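Local coordinates for reticulocyte binding protein (Streptococcus agalactiae COH1, PDB 3FAW), which probably hydrolyses alpha-1,6-glucosidic links in pullulan and related branched glucans, as a cell-wall-anchored pullulanase of the bacterial surface, at residues A[321-326]-A[395-400]; A[567-572]-A[614-619]; A[720-725]-A[762-767]. All blocks are in the same frame, centred on the assembly; numbering follows the deposited sequence.

Contact 1 of 3, residues A[321-326]-A[395-400]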
loop_
_atom_site.group_PDB
_atom_site.type_symbol
_atom_site.label_atom_id
_atom_site.label_comp_id
_atom_site.label_asym_id
_atom_site.label_seq_id
_atom_site.Cartn_x
_atom_site.Cartn_y
_atom_site.Cartn_z
ATOM N N TYR A 321 -12.125 -2.603 -5.578
ATOM C CA TYR A 321 -12.543 -2.362 -4.196
ATOM C C TYR A 321 -14.064 -2.319 -4.101
ATOM O O TYR A 321 -14.752 -2.065 -5.093
ATOM C CB TYR A 321 -11.906 -1.089 -3.624
ATOM C CG TYR A 321 -12.027 0.165 -4.469
ATOM C CD1 TYR A 321 -13.124 1.022 -4.334
ATOM C CD2 TYR A 321 -11.026 0.520 -5.370
ATOM C CE1 TYR A 321 -13.230 2.186 -5.090
ATOM C CE2 TYR A 321 -11.120 1.691 -6.130
ATOM C CZ TYR A 321 -12.225 2.516 -5.985
ATOM O OH TYR A 321 -12.324 3.671 -6.728
ATOM N N PHE A 322 -14.573 -2.564 -2.896
ATOM C CA PHE A 322 -15.971 -2.956 -2.695
ATOM C C PHE A 322 -16.953 -1.785 -2.612
ATOM O O PHE A 322 -17.948 -1.748 -3.342
ATOM C CB PHE A 322 -16.079 -3.826 -1.430
ATOM C CG PHE A 322 -17.434 -4.461 -1.229
ATOM C CD1 PHE A 322 -17.713 -5.713 -1.763
ATOM C CD2 PHE A 322 -18.421 -3.813 -0.489
ATOM C CE1 PHE A 322 -18.961 -6.307 -1.574
ATOM C CE2 PHE A 322 -19.670 -4.397 -0.292
ATOM C CZ PHE A 322 -19.941 -5.645 -0.834
ATOM N N TYR A 323 -16.689 -0.838 -1.717
ATOM C CA TYR A 323 -17.631 0.259 -1.467
ATOM C C TYR A 323 -17.532 1.334 -2.548
ATOM O O TYR A 323 -16.771 2.296 -2.420
ATOM C CB TYR A 323 -17.402 0.861 -0.083
ATOM C CG TYR A 323 -17.632 -0.117 1.044
ATOM C CD1 TYR A 323 -16.569 -0.581 1.813
ATOM C CD2 TYR A 323 -18.912 -0.580 1.345
ATOM C CE1 TYR A 323 -16.767 -1.476 2.857
ATOM C CE2 TYR A 323 -19.123 -1.482 2.391
ATOM C CZ TYR A 323 -18.042 -1.924 3.138
ATOM O OH TYR A 323 -18.227 -2.811 4.171
ATOM N N VAL A 324 -18.309 1.153 -3.612
ATOM C CA VAL A 324 -18.269 2.042 -4.771
ATOM C C VAL A 324 -19.446 1.784 -5.723
ATOM O O VAL A 324 -19.993 0.678 -5.768
ATOM C CB VAL A 324 -16.948 1.863 -5.564
ATOM C CG1 VAL A 324 -16.939 0.526 -6.300
ATOM C CG2 VAL A 324 -16.730 3.016 -6.542
ATOM N N ASN A 325 -19.821 2.823 -6.466
ATOM C CA ASN A 325 -20.733 2.714 -7.600
ATOM C C ASN A 325 -19.981 3.184 -8.831
ATOM O O ASN A 325 -19.795 4.386 -9.042
ATOM C CB ASN A 325 -21.994 3.563 -7.401
ATOM C CG ASN A 325 -22.964 3.474 -8.583
ATOM O OD1 ASN A 325 -22.761 2.701 -9.523
ATOM N ND2 ASN A 325 -24.028 4.263 -8.528
ATOM N N GLU A 326 -19.542 2.229 -9.638
ATOM C CA GLU A 326 -18.708 2.527 -10.798
ATOM C C GLU A 326 -19.500 3.150 -11.957
ATOM O O GLU A 326 -18.910 3.657 -12.909
ATOM C CB GLU A 326 -17.989 1.256 -11.258
ATOM C CG GLU A 326 -17.055 0.661 -10.200
ATOM C CD GLU A 326 -16.490 -0.696 -10.589
ATOM O OE1 GLU A 326 -17.048 -1.351 -11.502
ATOM O OE2 GLU A 326 -15.479 -1.106 -9.976
ATOM N N THR A 395 -9.411 -7.985 3.382
ATOM C CA THR A 395 -10.437 -7.917 2.352
ATOM C C THR A 395 -11.580 -7.062 2.880
ATOM O O THR A 395 -11.663 -6.816 4.078
ATOM C CB THR A 395 -10.967 -9.324 2.012
ATOM O OG1 THR A 395 -11.683 -9.861 3.132
ATOM C CG2 THR A 395 -9.812 -10.263 1.662
ATOM N N ALA A 396 -12.460 -6.613 1.987
ATOM C CA ALA A 396 -13.589 -5.761 2.369
ATOM C C ALA A 396 -14.607 -6.507 3.225
ATOM O O ALA A 396 -15.194 -5.934 4.138
ATOM C CB ALA A 396 -14.272 -5.192 1.120
ATOM N N LYS A 397 -14.818 -7.784 2.908
ATOM C CA LYS A 397 -15.819 -8.608 3.575
ATOM C C LYS A 397 -15.250 -9.991 3.820
ATOM O O LYS A 397 -14.733 -10.614 2.900
ATOM C CB LYS A 397 -17.079 -8.738 2.705
ATOM C CG LYS A 397 -17.814 -7.437 2.433
ATOM C CD LYS A 397 -18.436 -6.868 3.695
ATOM C CE LYS A 397 -19.338 -5.690 3.387
ATOM N NZ LYS A 397 -19.994 -5.160 4.617
ATOM N N THR A 398 -15.365 -10.477 5.056
ATOM C CA THR A 398 -14.842 -11.794 5.428
ATOM C C THR A 398 -15.407 -12.906 4.538
ATOM O O THR A 398 -14.703 -13.859 4.212
ATOM C CB THR A 398 -15.139 -12.109 6.920
ATOM O OG1 THR A 398 -14.533 -11.110 7.748
ATOM C CG2 THR A 398 -14.614 -13.486 7.318
ATOM N N TYR A 399 -16.666 -12.772 4.122
ATOM C CA TYR A 399 -17.310 -13.792 3.295
ATOM C C TYR A 399 -16.675 -13.990 1.901
ATOM O O TYR A 399 -16.796 -15.068 1.322
ATOM C CB TYR A 399 -18.831 -13.559 3.195
ATOM C CG TYR A 399 -19.294 -12.288 2.500
ATOM C CD1 TYR A 399 -19.105 -12.100 1.129
ATOM C CD2 TYR A 399 -19.973 -11.300 3.207
ATOM C CE1 TYR A 399 -19.551 -10.948 0.492
ATOM C CE2 TYR A 399 -20.428 -10.146 2.579
ATOM C CZ TYR A 399 -20.211 -9.975 1.220
ATOM O OH TYR A 399 -20.660 -8.837 0.600
ATOM N N LEU A 400 -15.996 -12.969 1.380
ATOM C CA LEU A 400 -15.368 -13.040 0.052
ATOM C C LEU A 400 -14.573 -14.327 -0.164
ATOM O O LEU A 400 -14.660 -14.949 -1.224
ATOM C CB LEU A 400 -14.452 -11.826 -0.189
ATOM C CG LEU A 400 -15.149 -10.564 -0.694
ATOM C CD1 LEU A 400 -14.286 -9.315 -0.492
ATOM C CD2 LEU A 400 -15.528 -10.738 -2.172
#
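Phe322 and Tyr323 meet Ala396, Lys397 and Tyr399 where two beta-alpha loops come together at the C-terminal end of the catalytic barrel. Segment 321-326 follows strand 312-315. Segment 395-400 follows strand 385-390 and runs into the short helix 399-402.

The backbones come closest at Phe322 and Ala396, and the two CB atoms there touch at 3.4 Å. The Phe322 ring points on across the gap, with CG anti to the backbone N (chi1 -171°). Lys397 passes over one face of it. Its CG sits 4.3 Å from the Phe322 ring centroid, only 10° off the normal, which makes a CH-pi contact. The lysine chain bends at chi2 and is then extended, so that it clears the ring and reaches the next aromatic residue. There NZ donates a hydrogen bond of 3.0 Å to OH of Tyr323.

Tyr323 is the centre of an inverse gamma turn. Phe322 turns an edge to one face of the Tyr323 ring, with Phe322 CD2 3.7 Å above that plane, toward the rim. A bound calcium ion lies about 6 Å from the Tyr323 side chain. On the other flank, Tyr399 OH approaches Phe322 CZ at 3.6 Å, but its hydrogen bond goes to the carbonyl oxygen of Lys237. Trp227 also packs on Phe322, with the ring planes inclined at about 60°.

Apolar packing near the backbones thus gives way to a polar link at the more exposed Tyr323. Long loops after the strands, at the C-terminal end of the barrel, are characteristic of the alpha-amylase type TIM barrel, whose active site lies at that end.

Contact 2 of 3, residues A[567-572]-A[614-619]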
loop_
_atom_site.group_PDB
_atom_site.type_symbol
_atom_site.label_atom_id
_atom_site.label_comp_id
_atom_site.label_asym_id
_atom_site.label_seq_id
_atom_site.Cartn_x
_atom_site.Cartn_y
_atom_site.Cartn_z
ATOM N N VAL A 567 12.588 4.190 3.334
ATOM C CA VAL A 567 11.836 5.098 2.480
ATOM C C VAL A 567 11.640 6.415 3.240
ATOM O O VAL A 567 10.906 6.462 4.230
ATOM C CB VAL A 567 10.467 4.510 2.082
ATOM C CG1 VAL A 567 9.774 5.416 1.075
ATOM C CG2 VAL A 567 10.628 3.098 1.515
ATOM N N GLN A 568 12.307 7.471 2.775
ATOM C CA GLN A 568 12.272 8.785 3.435
ATOM C C GLN A 568 11.049 9.579 2.985
ATOM O O GLN A 568 10.854 9.807 1.787
ATOM C CB GLN A 568 13.529 9.597 3.105
ATOM C CG GLN A 568 14.865 8.898 3.383
ATOM C CD GLN A 568 15.266 8.910 4.852
ATOM O OE1 GLN A 568 14.420 8.934 5.743
ATOM N NE2 GLN A 568 16.568 8.878 5.107
ATOM N N TYR A 569 10.229 10.003 3.945
ATOM C CA TYR A 569 9.041 10.791 3.634
ATOM C C TYR A 569 8.611 11.689 4.788
ATOM O O TYR A 569 8.959 11.449 5.953
ATOM C CB TYR A 569 7.881 9.882 3.213
ATOM C CG TYR A 569 7.051 9.267 4.331
ATOM C CD1 TYR A 569 7.647 8.624 5.417
ATOM C CD2 TYR A 569 5.663 9.286 4.269
ATOM C CE1 TYR A 569 6.872 8.039 6.424
ATOM C CE2 TYR A 569 4.886 8.707 5.258
ATOM C CZ TYR A 569 5.491 8.081 6.332
ATOM O OH TYR A 569 4.703 7.507 7.309
ATOM N N ILE A 570 7.860 12.728 4.442
ATOM C CA ILE A 570 7.216 13.594 5.435
ATOM C C ILE A 570 5.706 13.760 5.200
ATOM O O ILE A 570 5.009 14.332 6.038
ATOM C CB ILE A 570 7.911 14.973 5.535
ATOM C CG1 ILE A 570 8.050 15.635 4.154
ATOM C CG2 ILE A 570 9.269 14.820 6.211
ATOM C CD1 ILE A 570 8.638 17.035 4.193
ATOM N N ALA A 571 5.198 13.245 4.082
ATOM C CA ALA A 571 3.754 13.254 3.818
ATOM C C ALA A 571 3.342 12.123 2.880
ATOM O O ALA A 571 4.171 11.542 2.178
ATOM C CB ALA A 571 3.332 14.582 3.245
ATOM N N ALA A 572 2.047 11.831 2.883
ATOM C CA ALA A 572 1.453 10.805 2.028
ATOM C C ALA A 572 -0.051 11.047 1.969
ATOM O O ALA A 572 -0.538 12.030 2.519
ATOM C CB ALA A 572 1.749 9.424 2.569
ATOM N N THR A 614 15.693 5.876 -0.170
ATOM C CA THR A 614 14.690 6.078 -1.223
ATOM C C THR A 614 13.815 7.291 -0.893
ATOM O O THR A 614 13.221 7.360 0.187
ATOM C CB THR A 614 13.804 4.824 -1.398
ATOM O OG1 THR A 614 14.607 3.730 -1.859
ATOM C CG2 THR A 614 12.679 5.074 -2.409
ATOM N N ALA A 615 13.740 8.240 -1.827
ATOM C CA ALA A 615 12.975 9.471 -1.632
ATOM C C ALA A 615 11.523 9.275 -2.059
ATOM O O ALA A 615 11.254 8.740 -3.133
ATOM C CB ALA A 615 13.609 10.623 -2.404
ATOM N N PHE A 616 10.600 9.716 -1.208
ATOM C CA PHE A 616 9.160 9.574 -1.437
ATOM C C PHE A 616 8.481 10.943 -1.357
ATOM O O PHE A 616 8.692 11.682 -0.398
ATOM C CB PHE A 616 8.573 8.636 -0.379
ATOM C CG PHE A 616 7.108 8.336 -0.556
ATOM C CD1 PHE A 616 6.695 7.255 -1.324
ATOM C CD2 PHE A 616 6.142 9.110 0.079
ATOM C CE1 PHE A 616 5.351 6.962 -1.470
ATOM C CE2 PHE A 616 4.795 8.827 -0.070
ATOM C CZ PHE A 616 4.400 7.747 -0.842
ATOM N N ILE A 617 7.667 11.263 -2.363
ATOM C CA ILE A 617 6.934 12.525 -2.420
ATOM C C ILE A 617 5.440 12.254 -2.599
ATOM O O ILE A 617 5.042 11.499 -3.485
ATOM C CB ILE A 617 7.435 13.413 -3.593
ATOM C CG1 ILE A 617 8.915 13.778 -3.411
ATOM C CG2 ILE A 617 6.589 14.677 -3.723
ATOM C CD1 ILE A 617 9.208 14.663 -2.206
ATOM N N HIS A 618 4.617 12.863 -1.749
ATOM C CA HIS A 618 3.161 12.791 -1.891
ATOM C C HIS A 618 2.701 13.722 -3.009
ATOM O O HIS A 618 3.169 14.853 -3.100
ATOM C CB HIS A 618 2.484 13.182 -0.571
ATOM C CG HIS A 618 0.986 13.238 -0.641
ATOM N ND1 HIS A 618 0.116 14.226 -0.329
ATOM C CD2 HIS A 618 0.218 12.173 -1.059
ATOM C CE1 HIS A 618 -1.149 13.748 -0.568
ATOM N NE2 HIS A 618 -1.059 12.508 -1.011
ATOM N N SER A 619 1.785 13.261 -3.858
ATOM C CA SER A 619 1.260 14.117 -4.920
ATOM C C SER A 619 0.672 15.384 -4.313
ATOM O O SER A 619 -0.201 15.315 -3.447
ATOM C CB SER A 619 0.203 13.395 -5.754
ATOM O OG SER A 619 -0.324 14.235 -6.761
HETATM O O HOH W 1 7.642 13.074 1.638
#
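Val567 and Gln568 pair with Thr614 and Ala615 as neighbouring parallel strands of the catalytic barrel, the seventh and the eighth. This end of the contact is tight. Gln568 N donates to Thr614 O at 2.7 Å, with an N-H...O angle of 158°. Gln568 O in turn accepts from Phe616 N at 3.0 Å. The backbone of Gln568 therefore bonds through both its N-H and its carbonyl to the same strand.

Phe616 fills the next level. With CG anti to the backbone N (chi1 -176°), its ring is directed toward segment 567-572. CB touches Val567 CG1 at 3.7 Å, and CD2 lies 3.7 Å from CB of Tyr569. The carbonyl oxygen of Ala571 comes at the ring edge, near its plane, 3.6 Å from Phe616 CE2. Phe516 meets both Phe616 and Tyr569 edge-to-face. The Tyr569 hydroxyl leads away to Arg521. The far end is tight as well. Ala572 C lies over one face of the His618 ring, toward its rim, 3.2 Å from CD2. The fit is close, a ring packed on a peptide carbonyl.

Between these ends the pairing is looser. The chain of Tyr569 and Ile570 bows out, and a water takes the place of a direct backbone bond. It accepts from Ile570 N at 2.8 Å and donates to Phe616 O at 2.7 Å. Ala572 alone of the touching residues is partly exposed; the others are buried.

Two backbone hydrogen bonds thus join the strands at Gln568. The Ala571 oxygen meets the C-H edge of Phe616, which probably suits its partial negative charge. The bridging water satisfies two main-chain groups where the chain at Ile570 leaves the strand pairing.

Contact 3 of 3, residues A[720-725]-A[762-767]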
loop_
_atom_site.group_PDB
_atom_site.type_symbol
_atom_site.label_atom_id
_atom_site.label_comp_id
_atom_site.label_asym_id
_atom_site.label_seq_id
_atom_site.Cartn_x
_atom_site.Cartn_y
_atom_site.Cartn_z
ATOM N N SER A 720 29.140 13.744 6.550
ATOM C CA SER A 720 29.582 14.264 7.847
ATOM C C SER A 720 28.738 15.446 8.332
ATOM O O SER A 720 28.098 16.142 7.541
ATOM C CB SER A 720 31.065 14.651 7.783
ATOM O OG SER A 720 31.335 15.521 6.697
ATOM N N LEU A 721 28.744 15.652 9.647
ATOM C CA LEU A 721 27.928 16.681 10.290
ATOM C C LEU A 721 28.737 17.958 10.501
ATOM O O LEU A 721 29.682 17.976 11.293
ATOM C CB LEU A 721 27.401 16.164 11.632
ATOM C CG LEU A 721 26.470 17.085 12.424
ATOM C CD1 LEU A 721 25.186 17.369 11.646
ATOM C CD2 LEU A 721 26.157 16.474 13.776
ATOM N N ILE A 722 28.366 19.022 9.794
ATOM C CA ILE A 722 29.053 20.307 9.927
ATOM C C ILE A 722 28.682 20.971 11.258
ATOM O O ILE A 722 29.553 21.400 12.015
ATOM C CB ILE A 722 28.715 21.260 8.760
ATOM C CG1 ILE A 722 29.207 20.677 7.433
ATOM C CG2 ILE A 722 29.338 22.633 9.003
ATOM C CD1 ILE A 722 28.729 21.440 6.211
ATOM N N THR A 723 27.385 21.039 11.539
ATOM C CA THR A 723 26.894 21.598 12.792
ATOM C C THR A 723 26.929 20.569 13.924
ATOM O O THR A 723 25.886 20.067 14.351
ATOM C CB THR A 723 25.453 22.124 12.640
ATOM O OG1 THR A 723 24.605 21.061 12.191
ATOM C CG2 THR A 723 25.401 23.274 11.641
ATOM N N GLU A 724 28.126 20.264 14.416
ATOM C CA GLU A 724 28.264 19.434 15.615
ATOM C C GLU A 724 27.914 20.266 16.840
ATOM O O GLU A 724 28.042 21.490 16.819
ATOM C CB GLU A 724 29.683 18.880 15.747
ATOM C CG GLU A 724 30.065 17.913 14.641
ATOM C CD GLU A 724 31.351 17.167 14.927
ATOM O OE1 GLU A 724 32.267 17.761 15.535
ATOM O OE2 GLU A 724 31.448 15.983 14.539
ATOM N N VAL A 725 27.475 19.600 17.904
ATOM C CA VAL A 725 27.083 20.290 19.133
ATOM C C VAL A 725 28.274 21.062 19.683
ATOM O O VAL A 725 29.341 20.490 19.886
ATOM C CB VAL A 725 26.560 19.311 20.208
ATOM C CG1 VAL A 725 26.139 20.068 21.465
ATOM C CG2 VAL A 725 25.393 18.505 19.668
ATOM N N VAL A 762 26.507 29.901 10.771
ATOM C CA VAL A 762 27.009 28.525 10.809
ATOM C C VAL A 762 28.533 28.520 10.681
ATOM O O VAL A 762 29.079 28.943 9.661
ATOM C CB VAL A 762 26.397 27.673 9.676
ATOM C CG1 VAL A 762 26.985 26.268 9.681
ATOM C CG2 VAL A 762 24.880 27.608 9.818
ATOM N N LEU A 763 29.213 28.033 11.718
ATOM C CA LEU A 763 30.677 27.986 11.744
ATOM C C LEU A 763 31.220 26.852 10.860
ATOM O O LEU A 763 30.730 25.726 10.912
ATOM C CB LEU A 763 31.164 27.818 13.188
ATOM C CG LEU A 763 32.670 27.785 13.466
ATOM C CD1 LEU A 763 33.382 29.031 12.941
ATOM C CD2 LEU A 763 32.901 27.628 14.959
ATOM N N LEU A 764 32.225 27.165 10.044
ATOM C CA LEU A 764 32.892 26.170 9.195
ATOM C C LEU A 764 34.272 25.810 9.745
ATOM O O LEU A 764 34.640 24.635 9.787
ATOM C CB LEU A 764 33.011 26.680 7.753
ATOM C CG LEU A 764 31.683 26.976 7.046
ATOM C CD1 LEU A 764 31.913 27.437 5.606
ATOM C CD2 LEU A 764 30.769 25.764 7.077
ATOM N N GLY A 765 35.031 26.822 10.165
ATOM C CA GLY A 765 36.357 26.602 10.742
ATOM C C GLY A 765 37.328 26.035 9.721
ATOM O O GLY A 765 37.037 26.017 8.525
ATOM N N GLU A 766 38.476 25.558 10.194
ATOM C CA GLU A 766 39.496 25.006 9.300
ATOM C C GLU A 766 39.041 23.728 8.592
ATOM O O GLU A 766 39.520 23.425 7.497
ATOM C CB GLU A 766 40.810 24.747 10.056
ATOM C CG GLU A 766 41.611 26.009 10.351
ATOM C CD GLU A 766 42.176 26.643 9.091
ATOM O OE1 GLU A 766 43.013 25.996 8.423
ATOM O OE2 GLU A 766 41.780 27.785 8.769
ATOM N N LYS A 767 38.121 22.990 9.210
ATOM C CA LYS A 767 37.641 21.725 8.646
ATOM C C LYS A 767 36.787 21.903 7.387
ATOM O O LYS A 767 36.927 21.130 6.434
ATOM C CB LYS A 767 36.859 20.923 9.693
ATOM C CG LYS A 767 36.425 19.547 9.197
ATOM C CD LYS A 767 36.045 18.619 10.342
ATOM C CE LYS A 767 35.479 17.300 9.826
ATOM N NZ LYS A 767 36.358 16.645 8.819
HETATM O O HOH W 2 28.687 24.597 12.795
#
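Ile722 and Thr723 face Val762 and Leu764 in the C-terminal domain, and the contact is mainly apolar. Ile722 presents its CG2 branch, which stands anti to the backbone N. This methyl meets Leu764 CD2 at 3.9 Å and Val762 CG1 less closely, at 4.4 Å. It also lies 3.9 Å from the carbonyl oxygen of Leu763. Thr723 adds its own methyl, CG2, at 3.9 Å from Val762 CG1. Both pairs, Ile722 with Leu764 and Thr723 with Val762, cross at a slant. Phe752 of strand 748-754 packs against both Val762 and Leu764.

The domain is built from antiparallel sheets, as in the C-terminal domains of related amylases. Strand 720-721 is an outermost strand of the five-stranded sheet, and strand 760-763 is an outermost strand of the three-stranded one. The contact joins the turn after strand 720-721 to the end of strand 760-763 and the residue after it. It so brings the ends of two outermost strands, one from each sheet, together.

Polar links across the contact are indirect. No hydrogen bond joins the two segments. One water donates to Leu763 O at 3.0 Å and, weakly, to Ile722 O at 3.4 Å.

Other polar groups are held on their own side. Thr723 is the centre of an inverse gamma turn, with a weak bond from Glu724 N to Ile722 O. Thr723 OG1 bonds to the backbone N of Ala738 in strand 736-742.

Overall arrangement
From the N terminus, the chain passes through two beta domains before it enters the catalytic barrel. Contact 1 closes a loop that holds helix 367-381 and strand 385-390, and joins the regions beyond the second and third barrel strands. Contact 2 closes the beta-alpha-beta crossover through helices 578-586 and 590-609, joining barrel strands seven and eight, the last of which also pairs with strand 269-273 to close the barrel. Contact 3 closes a loop through strands 736-742 and 748-754 in the C-terminal domain. The three are in series, none nested or crossed. The centres of contacts 1 and 2, and of 2 and 3, are about 28 Å apart; those of 1 and 3 about 56 Å, on opposite sides of the chain's centre.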